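Local atomic coordinates of mevalonate kinase (Staphylococcus aureus, PDB entry 2X7I), a protein that probably catalyses the ATP-dependent phosphorylation of mevalonate to 5-phosphomevalonate, an early step of the mevalonate route to isoprenoids. Residues I15-E20 with P28-P33; K168-D173 with D219-H224; G211-R216 with A230-E235. All blocks are in the same frame, centred on the assembly; numbering follows the deposited sequence.

Contact 1 comes first along the chain and closes before the other two begin; contacts 2 and 3 then alternate, both using helix 203-222. Contact 1 joins strands 6-16 and 29-45 of the mixed sheet in this GHMP kinase fold. Contact 2 ties the C-terminal end of helix 203-222 to the loop before strand 175-180, and contact 3 pairs the same helix with helix 226-243. The centre of contact 1 lies about 14 Å from that of contact 2 and 11 Å from that of contact 3. Ile30 packs on Ile221 and Ile18 on Val214, so helix 203-222 bridges the N-terminal sheet and the C-terminal helices.

Contact 1 of 3, residues I15-E20 with P28-P33; sequences IILIGE and PAIAVP
Ile15-Glu20 and Pro28-Pro33 form a buried antiparallel strand pairing in the mixed sheet of the GHMP kinase fold, where the end of strand 6-16 meets the start of strand 29-45. Ile15 and Val32 are the hydrogen-bonded pair: Ile15 N reaches Val32 O at 2.9 Å, and Val32 N returns a bond to Ile15 O. Next to it, Ile16 and Ala31 make a non-hydrogen-bonded pair with their CA atoms 4.2 Å apart. The chain then turns a corner at Leu17 and Ile18. Leu17 N still bonds to Ile30 O, but the N-H...O angle is only 135°, whereas Ile30 N gives a straighter bond to Ile18 O, at 164°.

The side chains of the paired residues divide between two faces. On one, Ile16 CD1 presses on Ala31 CB at 3.5 Å. The CG1 branch of Ile16 stands beside the backbone N, and the second bend, chi2 -59°, brings the terminal methyl over the alanine; helix 145-153 covers Ala31 through Ile146 and Thr150. The other face carries Ile15, Ile30 and Val32. Leu17, at the corner, reaches Val32 with both CD1, 4.0 Å from Val32 CG1, and CG, which meets Val32 CG2; the two side chains cross at about a right angle. Ile18 and Ile30 lean on Val214 and Ala217 of helix 203-222.

Gly19, without a side chain, passes close to Ala29, CA to CA 4.1 Å. Beyond Gly19 a water lies between the two segments. Its approach to Pro28 O is too short to be relied on, but it accepts from Glu20 N and donates to Glu20 OE2, the water oxygen standing 3.0 Å from Glu20 OE2.

Contact 2 of 3, residues K168-D173 with D219-H224; sequences KTLSLD and DVIEHH
A Schellman motif ends helix 203-222, and its C-prime residue, His224, meets Ser171 in the loop between strands 163-166 and 175-180. Positive phi (61°) at His224 marks the reversal: His224 N bonds to Ile221 O, and Lys225 N to Val220 O. The imidazole of this residue lies against the loop, where His224 ND1 donates to Ser171 O at 2.7 Å. The acceptor is met in its carbonyl plane, on a lone pair, but the oxygen is tilted 23° from the ring plane and the N-H...O angle is only 136°, a short yet bent bond. Ser171 CB stands out of the ring plane, 3.6 Å from His224 ND1.

Two waters sit at this junction. One accepts from Ser171 N and donates to Ile221 O, so a helix-end carbonyl is tied to the loop backbone; the other accepts from Asp173 N, while its approach to His224 O is too short to be relied on.

Beneath this polar layer the leucines of the loop pack on the last helical turn. Leu170, with CG anti to its N, extends CD1 to Ile221 CG2 at 3.8 Å. Leu172 divides its branches: CD1 approaches Ile221 CG1 at 4.2 Å, while CD2 sits against the backbone of His224, 3.6 Å from its CA. Leu172 also touches Leu229 of helix 226-243 and bonds through its backbone to Leu306 and Gly308, and Leu170 and Ile221 continue onto Val32 and Ile30. Backbone reversal, side-chain bond and apolar packing together make this a Schellman-terminated helix end docked on a loop of the GHMP kinase fold.

Contact 3 of 3, residues G211-R216 with A230-E235; sequences GKLVLR and ADIFNE
Segments 211-216 and 230-235 run almost exactly antiparallel, their axes 172° apart in direction and 10.3 Å apart at closest approach, as neighbouring arms of a helical hairpin formed by helices 203-222 and 226-243. Within these segments Leu213 and Ile232 have the nearest CA atoms. Leu213 CB points at the partner helix, 4.3 Å from Ile232 CG2, and Leu213 CD2 rests against Glu235 CB. Ile232 also slides past Arg216 in the opposite direction: its CD1 lies 3.8 Å from Arg216 CB, and its CG1 sits over one face of the guanidinium. Ile232 also touches Ile18, linking the pair to the strand region, while Phe233 turns away to pack on Leu277 and Leu279 of strand 276-280.

Beside this apolar contact lies a salt-bridge network. Arg216 leaves the helix with CG beside the backbone N and bends at chi3, which carries its guanidinium across to the acids of the facing helix. One oxygen of each acid, Glu235 OE2 and Asp231 OD2, lies at the guanidinium edge, near its plane. The bond from Arg216 NH2 to Glu235 OE2 nevertheless meets the carboxylate from above, 53° out of its plane, and the two flat groups are turned 62° apart. Arg216 NH1 adds a weak bond to the same oxygen. Asp231 OD1 and Glu235 OE2 are 2.7 Å apart, so one acid probably holds a proton, and the charge of Arg216 probably also eases the pair. Arg216 NH2 sits 3.3 Å from Asp231 OD2 as well as the same distance from Glu235 OE2.

Contact 1 of 3, residues I15-E20 with P28-P33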
ATOM      1  N   ILE A  15      -1.915   2.700   1.860  1.00 46.77           N
ATOM      2  CA  ILE A  15      -1.210   3.950   1.566  1.00 46.71           C
ATOM      3  C   ILE A  15      -0.979   4.732   2.843  1.00 46.04           C
ATOM      4  O   ILE A  15      -1.860   4.827   3.689  1.00 45.49           O
ATOM      5  CB  ILE A  15      -1.980   4.838   0.553  1.00 48.00           C
ATOM      6  CG1 ILE A  15      -2.273   4.043  -0.724  1.00 48.86           C
ATOM      7  CG2 ILE A  15      -1.181   6.114   0.239  1.00 48.13           C
ATOM      8  CD1 ILE A  15      -2.190   4.846  -2.009  1.00 50.64           C
ATOM      9  N   ILE A  16       0.233   5.262   2.987  1.00 46.27           N
ATOM     10  CA  ILE A  16       0.529   6.240   4.017  1.00 46.13           C
ATOM     11  C   ILE A  16       0.148   7.573   3.396  1.00 47.11           C
ATOM     12  O   ILE A  16       0.871   8.095   2.548  1.00 47.59           O
ATOM     13  CB  ILE A  16       2.026   6.242   4.412  1.00 46.02           C
ATOM     14  CG1 ILE A  16       2.491   4.856   4.894  1.00 44.80           C
ATOM     15  CG2 ILE A  16       2.284   7.271   5.494  1.00 46.12           C
ATOM     16  CD1 ILE A  16       1.723   4.312   6.091  1.00 43.63           C
ATOM     17  N   LEU A  17      -1.015   8.095   3.777  1.00 47.60           N
ATOM     18  CA  LEU A  17      -1.485   9.373   3.253  1.00 48.53           C
ATOM     19  C   LEU A  17      -0.522  10.494   3.618  1.00 48.72           C
ATOM     20  O   LEU A  17      -0.171  11.322   2.776  1.00 49.18           O
ATOM     21  CB  LEU A  17      -2.863   9.701   3.813  1.00 48.87           C
ATOM     22  CG  LEU A  17      -4.052   8.915   3.256  1.00 49.76           C
ATOM     23  CD1 LEU A  17      -5.323   9.482   3.871  1.00 50.24           C
ATOM     24  CD2 LEU A  17      -4.126   8.973   1.743  1.00 49.36           C
ATOM     25  N   ILE A  18      -0.112  10.510   4.886  1.00 48.30           N
ATOM     26  CA  ILE A  18       0.841  11.483   5.410  1.00 48.68           C
ATOM     27  C   ILE A  18       1.712  10.730   6.390  1.00 48.00           C
ATOM     28  O   ILE A  18       1.205   9.934   7.187  1.00 47.00           O
ATOM     29  CB  ILE A  18       0.158  12.617   6.182  1.00 49.23           C
ATOM     30  CG1 ILE A  18      -1.004  13.205   5.399  1.00 51.90           C
ATOM     31  CG2 ILE A  18       1.144  13.729   6.516  1.00 49.24           C
ATOM     32  CD1 ILE A  18      -2.071  13.811   6.303  1.00 54.26           C
ATOM     33  N   GLY A  19       3.014  10.985   6.334  1.00 48.37           N
ATOM     34  CA  GLY A  19       3.974  10.305   7.192  1.00 48.28           C
ATOM     35  C   GLY A  19       5.090   9.694   6.377  1.00 48.54           C
ATOM     36  O   GLY A  19       4.982   9.579   5.156  1.00 48.86           O
ATOM     37  N   GLU A  20       6.162   9.305   7.056  1.00 48.46           N
ATOM     38  CA  GLU A  20       7.333   8.757   6.389  1.00 49.05           C
ATOM     39  C   GLU A  20       7.143   7.322   5.915  1.00 48.09           C
ATOM     40  O   GLU A  20       6.231   6.618   6.326  1.00 46.92           O
ATOM     41  CB  GLU A  20       8.593   8.879   7.275  1.00 49.77           C
ATOM     42  CG  GLU A  20       8.626   8.007   8.532  1.00 50.94           C
ATOM     43  CD  GLU A  20       9.617   8.532   9.584  1.00 53.51           C
ATOM     44  OE1 GLU A  20      10.844   8.312   9.426  1.00 55.02           O
ATOM     45  OE2 GLU A  20       9.159   9.181  10.554  1.00 53.74           O
ATOM     46  N   PRO A  28       4.963   9.950  13.511  1.00 47.74           N
ATOM     47  CA  PRO A  28       3.612  10.260  13.016  1.00 47.27           C
ATOM     48  C   PRO A  28       3.284   9.728  11.614  1.00 46.54           C
ATOM     49  O   PRO A  28       4.112   9.792  10.703  1.00 46.39           O
ATOM     50  CB  PRO A  28       3.575  11.796  13.012  1.00 47.93           C
ATOM     51  CG  PRO A  28       4.782  12.230  13.722  1.00 48.77           C
ATOM     52  CD  PRO A  28       5.798  11.158  13.560  1.00 48.49           C
ATOM     53  N   ALA A  29       2.067   9.217  11.460  1.00 46.28           N
ATOM     54  CA  ALA A  29       1.598   8.700  10.188  1.00 46.08           C
ATOM     55  C   ALA A  29       0.076   8.488  10.176  1.00 46.36           C
ATOM     56  O   ALA A  29      -0.541   8.250  11.214  1.00 46.59           O
ATOM     57  CB  ALA A  29       2.314   7.383   9.861  1.00 45.57           C
ATOM     58  N   ILE A  30      -0.513   8.574   8.985  1.00 46.42           N
ATOM     59  CA  ILE A  30      -1.866   8.100   8.761  1.00 46.55           C
ATOM     60  C   ILE A  30      -1.883   7.120   7.587  1.00 46.10           C
ATOM     61  O   ILE A  30      -1.666   7.504   6.439  1.00 46.18           O
ATOM     62  CB  ILE A  30      -2.842   9.259   8.498  1.00 47.21           C
ATOM     63  CG1 ILE A  30      -2.956  10.127   9.757  1.00 47.60           C
ATOM     64  CG2 ILE A  30      -4.203   8.709   8.059  1.00 47.93           C
ATOM     65  CD1 ILE A  30      -4.323  10.702  10.006  1.00 49.66           C
ATOM     66  N   ALA A  31      -2.144   5.852   7.896  1.00 45.44           N
ATOM     67  CA  ALA A  31      -2.243   4.805   6.890  1.00 44.75           C
ATOM     68  C   ALA A  31      -3.715   4.449   6.688  1.00 45.27           C
ATOM     69  O   ALA A  31      -4.500   4.489   7.638  1.00 45.90           O
ATOM     70  CB  ALA A  31      -1.472   3.596   7.329  1.00 43.78           C
ATOM     71  N   VAL A  32      -4.085   4.116   5.453  1.00 45.16           N
ATOM     72  CA  VAL A  32      -5.440   3.669   5.137  1.00 46.01           C
ATOM     73  C   VAL A  32      -5.363   2.505   4.163  1.00 46.28           C
ATOM     74  O   VAL A  32      -4.379   2.392   3.423  1.00 46.41           O
ATOM     75  CB  VAL A  32      -6.310   4.792   4.483  1.00 46.42           C
ATOM     76  CG1 VAL A  32      -6.460   5.963   5.420  1.00 46.46           C
ATOM     77  CG2 VAL A  32      -5.718   5.231   3.141  1.00 46.31           C
ATOM     78  N   PRO A  33      -6.403   1.653   4.136  1.00 47.19           N
ATOM     79  CA  PRO A  33      -6.449   0.571   3.160  1.00 47.79           C
ATOM     80  C   PRO A  33      -6.400   1.105   1.736  1.00 48.44           C
ATOM     81  O   PRO A  33      -6.983   2.143   1.459  1.00 48.99           O
ATOM     82  CB  PRO A  33      -7.808  -0.096   3.425  1.00 48.79           C
ATOM     83  CG  PRO A  33      -8.216   0.333   4.761  1.00 48.49           C
ATOM     84  CD  PRO A  33      -7.608   1.673   4.986  1.00 48.17           C
TER
HETATM   85  O   HOH W   1       6.455  10.242   9.984  1.00 36.62           O

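Contact 2 of 3, residues K168-D173 with D219-H224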
ATOM      1  N   LYS A 168     -12.262   4.617  12.757  1.00 57.13           N
ATOM      2  CA  LYS A 168     -13.409   3.978  12.117  1.00 58.49           C
ATOM      3  C   LYS A 168     -13.196   3.949  10.605  1.00 57.49           C
ATOM      4  O   LYS A 168     -12.336   4.665  10.086  1.00 56.09           O
ATOM      5  CB  LYS A 168     -14.700   4.716  12.482  1.00 60.71           C
ATOM      6  CG  LYS A 168     -15.071   4.545  13.944  1.00 62.36           C
ATOM      7  CD  LYS A 168     -15.815   5.751  14.527  1.00 65.15           C
ATOM      8  CE  LYS A 168     -17.301   5.528  14.605  1.00 67.90           C
ATOM      9  NZ  LYS A 168     -17.967   6.622  15.365  1.00 71.45           N
ATOM     10  N   THR A 169     -13.973   3.118   9.906  1.00 58.30           N
ATOM     11  CA  THR A 169     -13.837   2.946   8.450  1.00 57.62           C
ATOM     12  C   THR A 169     -13.728   4.287   7.715  1.00 57.16           C
ATOM     13  O   THR A 169     -14.410   5.244   8.056  1.00 58.39           O
ATOM     14  CB  THR A 169     -15.030   2.133   7.863  1.00 59.35           C
ATOM     15  OG1 THR A 169     -14.897   0.758   8.232  1.00 59.62           O
ATOM     16  CG2 THR A 169     -15.071   2.219   6.336  1.00 59.00           C
ATOM     17  N   LEU A 170     -12.869   4.345   6.704  1.00 55.97           N
ATOM     18  CA  LEU A 170     -12.636   5.589   5.975  1.00 55.73           C
ATOM     19  C   LEU A 170     -13.882   6.022   5.206  1.00 57.45           C
ATOM     20  O   LEU A 170     -14.474   5.248   4.448  1.00 58.20           O
ATOM     21  CB  LEU A 170     -11.439   5.464   5.019  1.00 54.05           C
ATOM     22  CG  LEU A 170     -10.912   6.807   4.473  1.00 53.82           C
ATOM     23  CD1 LEU A 170     -10.459   7.727   5.604  1.00 52.19           C
ATOM     24  CD2 LEU A 170      -9.792   6.600   3.470  1.00 51.71           C
ATOM     25  N   SER A 171     -14.283   7.266   5.430  1.00 58.49           N
ATOM     26  CA  SER A 171     -15.413   7.842   4.735  1.00 60.32           C
ATOM     27  C   SER A 171     -15.139   9.307   4.436  1.00 60.30           C
ATOM     28  O   SER A 171     -15.368  10.182   5.273  1.00 61.25           O
ATOM     29  CB  SER A 171     -16.678   7.688   5.565  1.00 62.40           C
ATOM     30  OG  SER A 171     -17.811   8.048   4.793  1.00 65.43           O
ATOM     31  N   LEU A 172     -14.622   9.554   3.239  1.00 59.60           N
ATOM     32  CA  LEU A 172     -14.452  10.903   2.721  1.00 59.82           C
ATOM     33  C   LEU A 172     -15.152  10.954   1.375  1.00 61.01           C
ATOM     34  O   LEU A 172     -14.997  10.044   0.548  1.00 60.40           O
ATOM     35  CB  LEU A 172     -12.966  11.251   2.582  1.00 58.08           C
ATOM     36  CG  LEU A 172     -12.189  11.257   3.910  1.00 57.67           C
ATOM     37  CD1 LEU A 172     -10.678  11.286   3.709  1.00 56.46           C
ATOM     38  CD2 LEU A 172     -12.626  12.439   4.754  1.00 58.96           C
ATOM     39  N   ASP A 173     -15.942  12.007   1.175  1.00 62.41           N
ATOM     40  CA  ASP A 173     -16.693  12.201  -0.056  1.00 64.14           C
ATOM     41  C   ASP A 173     -15.756  12.725  -1.152  1.00 63.07           C
ATOM     42  O   ASP A 173     -15.700  13.928  -1.434  1.00 63.74           O
ATOM     43  CB  ASP A 173     -17.856  13.171   0.205  1.00 66.58           C
ATOM     44  CG  ASP A 173     -18.737  13.392  -1.012  1.00 69.91           C
ATOM     45  OD1 ASP A 173     -19.532  14.361  -0.980  1.00 74.81           O
ATOM     46  OD2 ASP A 173     -18.650  12.615  -1.989  1.00 70.59           O
ATOM     47  N   ASP A 219      -8.150  14.351  12.894  1.00 57.12           N
ATOM     48  CA  ASP A 219      -9.456  14.971  13.148  1.00 60.24           C
ATOM     49  C   ASP A 219     -10.252  15.162  11.855  1.00 59.42           C
ATOM     50  O   ASP A 219     -11.435  14.828  11.786  1.00 60.89           O
ATOM     51  CB  ASP A 219      -9.289  16.311  13.873  1.00 62.26           C
ATOM     52  CG  ASP A 219      -9.054  16.140  15.364  1.00 66.11           C
ATOM     53  OD1 ASP A 219      -7.896  16.333  15.808  1.00 67.58           O
ATOM     54  OD2 ASP A 219     -10.028  15.803  16.084  1.00 69.68           O
ATOM     55  N   VAL A 220      -9.583  15.695  10.839  1.00 57.27           N
ATOM     56  CA  VAL A 220     -10.168  15.864   9.510  1.00 57.14           C
ATOM     57  C   VAL A 220     -10.783  14.565   8.970  1.00 57.20           C
ATOM     58  O   VAL A 220     -11.848  14.584   8.376  1.00 58.20           O
ATOM     59  CB  VAL A 220      -9.099  16.410   8.524  1.00 55.03           C
ATOM     60  CG1 VAL A 220      -9.380  15.984   7.090  1.00 53.46           C
ATOM     61  CG2 VAL A 220      -9.000  17.932   8.656  1.00 55.99           C
ATOM     62  N   ILE A 221     -10.105  13.442   9.191  1.00 56.48           N
ATOM     63  CA  ILE A 221     -10.598  12.135   8.745  1.00 57.08           C
ATOM     64  C   ILE A 221     -11.746  11.639   9.619  1.00 59.62           C
ATOM     65  O   ILE A 221     -12.736  11.120   9.112  1.00 60.67           O
ATOM     66  CB  ILE A 221      -9.432  11.100   8.697  1.00 55.70           C
ATOM     67  CG1 ILE A 221      -8.662  11.267   7.387  1.00 54.53           C
ATOM     68  CG2 ILE A 221      -9.946   9.671   8.833  1.00 57.13           C
ATOM     69  CD1 ILE A 221      -7.187  11.018   7.505  1.00 54.99           C
ATOM     70  N   GLU A 222     -11.613  11.807  10.932  1.00 60.96           N
ATOM     71  CA  GLU A 222     -12.681  11.443  11.868  1.00 63.95           C
ATOM     72  C   GLU A 222     -13.995  12.198  11.613  1.00 66.59           C
ATOM     73  O   GLU A 222     -15.076  11.695  11.945  1.00 69.22           O
ATOM     74  CB  GLU A 222     -12.230  11.700  13.305  1.00 65.03           C
ATOM     75  CG  GLU A 222     -11.171  10.726  13.811  1.00 64.75           C
ATOM     76  CD  GLU A 222     -10.347  11.284  14.962  1.00 66.02           C
ATOM     77  OE1 GLU A 222     -10.874  12.086  15.758  1.00 70.82           O
ATOM     78  OE2 GLU A 222      -9.166  10.917  15.078  1.00 65.00           O
ATOM     79  N   HIS A 223     -13.904  13.401  11.045  1.00 66.01           N
ATOM     80  CA  HIS A 223     -15.087  14.243  10.826  1.00 69.09           C
ATOM     81  C   HIS A 223     -15.439  14.386   9.333  1.00 68.07           C
ATOM     82  O   HIS A 223     -16.263  15.230   8.952  1.00 69.43           O
ATOM     83  CB  HIS A 223     -14.903  15.605  11.517  1.00 70.36           C
ATOM     84  CG  HIS A 223     -14.578  15.495  12.977  1.00 73.10           C
ATOM     85  ND1 HIS A 223     -15.415  14.873  13.882  1.00 78.76           N
ATOM     86  CD2 HIS A 223     -13.505  15.911  13.689  1.00 73.72           C
ATOM     87  CE1 HIS A 223     -14.870  14.912  15.085  1.00 79.76           C
ATOM     88  NE2 HIS A 223     -13.710  15.536  14.996  1.00 76.63           N
ATOM     89  N   HIS A 224     -14.810  13.545   8.509  1.00 65.30           N
ATOM     90  CA  HIS A 224     -15.195  13.346   7.108  1.00 65.04           C
ATOM     91  C   HIS A 224     -15.090  14.614   6.260  1.00 64.53           C
ATOM     92  O   HIS A 224     -15.963  14.889   5.442  1.00 65.87           O
ATOM     93  CB  HIS A 224     -16.615  12.764   7.020  1.00 68.16           C
ATOM     94  CG  HIS A 224     -16.859  11.630   7.964  1.00 69.45           C
ATOM     95  ND1 HIS A 224     -16.182  10.432   7.880  1.00 67.70           N
ATOM     96  CD2 HIS A 224     -17.699  11.514   9.021  1.00 72.10           C
ATOM     97  CE1 HIS A 224     -16.599   9.625   8.839  1.00 69.40           C
ATOM     98  NE2 HIS A 224     -17.516  10.259   9.547  1.00 72.08           N
TER
HETATM   99  O   HOH W   2     -13.356   8.687   7.744  1.00 38.33           O
HETATM  100  O   HOH W   3     -16.459  13.860   3.227  1.00 40.21           O

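Contact 3 of 3, residues G211-R216 with A230-E235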
ATOM      1  N   GLY A 211       4.433  16.056  11.277  1.00 55.22           N
ATOM      2  CA  GLY A 211       3.919  15.682  12.584  1.00 55.89           C
ATOM      3  C   GLY A 211       2.663  16.439  12.960  1.00 56.10           C
ATOM      4  O   GLY A 211       1.637  15.816  13.249  1.00 56.24           O
ATOM      5  N   LYS A 212       2.722  17.773  12.954  1.00 56.54           N
ATOM      6  CA  LYS A 212       1.511  18.573  13.202  1.00 57.12           C
ATOM      7  C   LYS A 212       0.438  18.376  12.122  1.00 54.79           C
ATOM      8  O   LYS A 212      -0.743  18.377  12.434  1.00 55.08           O
ATOM      9  CB  LYS A 212       1.803  20.079  13.431  1.00 59.28           C
ATOM     10  CG  LYS A 212       2.791  20.760  12.481  1.00 61.06           C
ATOM     11  CD  LYS A 212       3.014  22.232  12.873  1.00 65.58           C
ATOM     12  CE  LYS A 212       4.450  22.697  12.623  1.00 67.25           C
ATOM     13  NZ  LYS A 212       5.418  22.200  13.657  1.00 68.44           N
ATOM     14  N   LEU A 213       0.842  18.190  10.865  1.00 52.78           N
ATOM     15  CA  LEU A 213      -0.123  17.935   9.786  1.00 51.14           C
ATOM     16  C   LEU A 213      -0.833  16.580   9.909  1.00 50.28           C
ATOM     17  O   LEU A 213      -1.981  16.456   9.491  1.00 50.19           O
ATOM     18  CB  LEU A 213       0.543  18.057   8.416  1.00 50.16           C
ATOM     19  CG  LEU A 213       1.006  19.469   8.043  1.00 50.63           C
ATOM     20  CD1 LEU A 213       1.898  19.433   6.805  1.00 48.96           C
ATOM     21  CD2 LEU A 213      -0.189  20.390   7.825  1.00 48.27           C
ATOM     22  N   VAL A 214      -0.150  15.574  10.458  1.00 49.88           N
ATOM     23  CA  VAL A 214      -0.771  14.280  10.759  1.00 49.80           C
ATOM     24  C   VAL A 214      -1.811  14.423  11.883  1.00 51.51           C
ATOM     25  O   VAL A 214      -2.825  13.723  11.884  1.00 51.96           O
ATOM     26  CB  VAL A 214       0.285  13.202  11.158  1.00 49.81           C
ATOM     27  CG1 VAL A 214      -0.390  11.944  11.694  1.00 50.14           C
ATOM     28  CG2 VAL A 214       1.185  12.864   9.978  1.00 48.46           C
ATOM     29  N   LEU A 215      -1.562  15.329  12.828  1.00 52.99           N
ATOM     30  CA  LEU A 215      -2.488  15.566  13.934  1.00 55.27           C
ATOM     31  C   LEU A 215      -3.787  16.196  13.425  1.00 56.07           C
ATOM     32  O   LEU A 215      -4.878  15.777  13.806  1.00 57.08           O
ATOM     33  CB  LEU A 215      -1.846  16.452  15.008  1.00 56.81           C
ATOM     34  CG  LEU A 215      -2.687  16.768  16.248  1.00 59.66           C
ATOM     35  CD1 LEU A 215      -3.287  15.495  16.850  1.00 59.90           C
ATOM     36  CD2 LEU A 215      -1.867  17.542  17.286  1.00 60.48           C
ATOM     37  N   ARG A 216      -3.668  17.190  12.553  1.00 55.68           N
ATOM     38  CA  ARG A 216      -4.848  17.782  11.928  1.00 56.56           C
ATOM     39  C   ARG A 216      -5.571  16.794  11.004  1.00 54.83           C
ATOM     40  O   ARG A 216      -6.788  16.830  10.896  1.00 56.08           O
ATOM     41  CB  ARG A 216      -4.468  19.021  11.134  1.00 56.73           C
ATOM     42  CG  ARG A 216      -3.913  20.163  11.974  1.00 60.94           C
ATOM     43  CD  ARG A 216      -3.269  21.224  11.074  1.00 63.60           C
ATOM     44  NE  ARG A 216      -4.140  21.618   9.953  1.00 64.64           N
ATOM     45  CZ  ARG A 216      -3.769  22.444   8.973  1.00 66.03           C
ATOM     46  NH1 ARG A 216      -2.551  22.982   8.964  1.00 66.91           N
ATOM     47  NH2 ARG A 216      -4.627  22.746   8.000  1.00 66.44           N
ATOM     48  N   ALA A 230      -7.668  18.150   1.602  1.00 51.82           N
ATOM     49  CA  ALA A 230      -7.066  18.818   0.446  1.00 51.67           C
ATOM     50  C   ALA A 230      -6.092  19.932   0.885  1.00 51.20           C
ATOM     51  O   ALA A 230      -4.951  20.000   0.422  1.00 50.31           O
ATOM     52  CB  ALA A 230      -8.160  19.386  -0.461  1.00 53.20           C
ATOM     53  N   ASP A 231      -6.546  20.788   1.792  1.00 52.03           N
ATOM     54  CA  ASP A 231      -5.695  21.807   2.398  1.00 52.29           C
ATOM     55  C   ASP A 231      -4.411  21.170   2.949  1.00 51.09           C
ATOM     56  O   ASP A 231      -3.303  21.567   2.585  1.00 51.00           O
ATOM     57  CB  ASP A 231      -6.473  22.534   3.496  1.00 53.68           C
ATOM     58  CG  ASP A 231      -5.627  23.522   4.278  1.00 54.96           C
ATOM     59  OD1 ASP A 231      -4.487  23.830   3.873  1.00 54.75           O
ATOM     60  OD2 ASP A 231      -6.115  24.000   5.318  1.00 57.36           O
ATOM     61  N   ILE A 232      -4.571  20.160   3.796  1.00 50.42           N
ATOM     62  CA  ILE A 232      -3.441  19.461   4.417  1.00 49.27           C
ATOM     63  C   ILE A 232      -2.481  18.859   3.386  1.00 48.25           C
ATOM     64  O   ILE A 232      -1.271  18.978   3.538  1.00 47.64           O
ATOM     65  CB  ILE A 232      -3.939  18.379   5.418  1.00 49.27           C
ATOM     66  CG1 ILE A 232      -4.548  19.067   6.648  1.00 50.75           C
ATOM     67  CG2 ILE A 232      -2.814  17.456   5.839  1.00 47.52           C
ATOM     68  CD1 ILE A 232      -5.352  18.157   7.526  1.00 52.79           C
ATOM     69  N   PHE A 233      -3.011  18.230   2.340  1.00 48.23           N
ATOM     70  CA  PHE A 233      -2.161  17.704   1.255  1.00 48.16           C
ATOM     71  C   PHE A 233      -1.303  18.823   0.655  1.00 48.76           C
ATOM     72  O   PHE A 233      -0.103  18.661   0.479  1.00 48.48           O
ATOM     73  CB  PHE A 233      -3.000  17.074   0.141  1.00 48.79           C
ATOM     74  CG  PHE A 233      -3.248  15.585   0.296  1.00 49.18           C
ATOM     75  CD1 PHE A 233      -3.437  15.003   1.546  1.00 49.52           C
ATOM     76  CD2 PHE A 233      -3.325  14.777  -0.825  1.00 50.31           C
ATOM     77  CE1 PHE A 233      -3.674  13.640   1.670  1.00 49.05           C
ATOM     78  CE2 PHE A 233      -3.556  13.412  -0.709  1.00 50.75           C
ATOM     79  CZ  PHE A 233      -3.735  12.849   0.549  1.00 50.98           C
ATOM     80  N   ASN A 234      -1.934  19.958   0.345  1.00 49.66           N
ATOM     81  CA  ASN A 234      -1.252  21.071  -0.320  1.00 50.53           C
ATOM     82  C   ASN A 234      -0.241  21.767   0.598  1.00 50.77           C
ATOM     83  O   ASN A 234       0.805  22.237   0.139  1.00 51.39           O
ATOM     84  CB  ASN A 234      -2.275  22.073  -0.866  1.00 51.81           C
ATOM     85  CG  ASN A 234      -3.074  21.518  -2.046  1.00 52.17           C
ATOM     86  OD1 ASN A 234      -2.509  20.895  -2.949  1.00 52.97           O
ATOM     87  ND2 ASN A 234      -4.385  21.774  -2.057  1.00 50.50           N
ATOM     88  N   GLU A 235      -0.550  21.811   1.892  1.00 50.47           N
ATOM     89  CA  GLU A 235       0.394  22.307   2.896  1.00 51.13           C
ATOM     90  C   GLU A 235       1.609  21.402   3.030  1.00 50.43           C
ATOM     91  O   GLU A 235       2.735  21.893   3.111  1.00 51.32           O
ATOM     92  CB  GLU A 235      -0.285  22.498   4.261  1.00 51.38           C
ATOM     93  CG  GLU A 235      -1.322  23.607   4.239  1.00 53.15           C
ATOM     94  CD  GLU A 235      -1.629  24.201   5.605  1.00 56.30           C
ATOM     95  OE1 GLU A 235      -0.681  24.455   6.391  1.00 59.27           O
ATOM     96  OE2 GLU A 235      -2.822  24.458   5.879  1.00 55.42           O
TER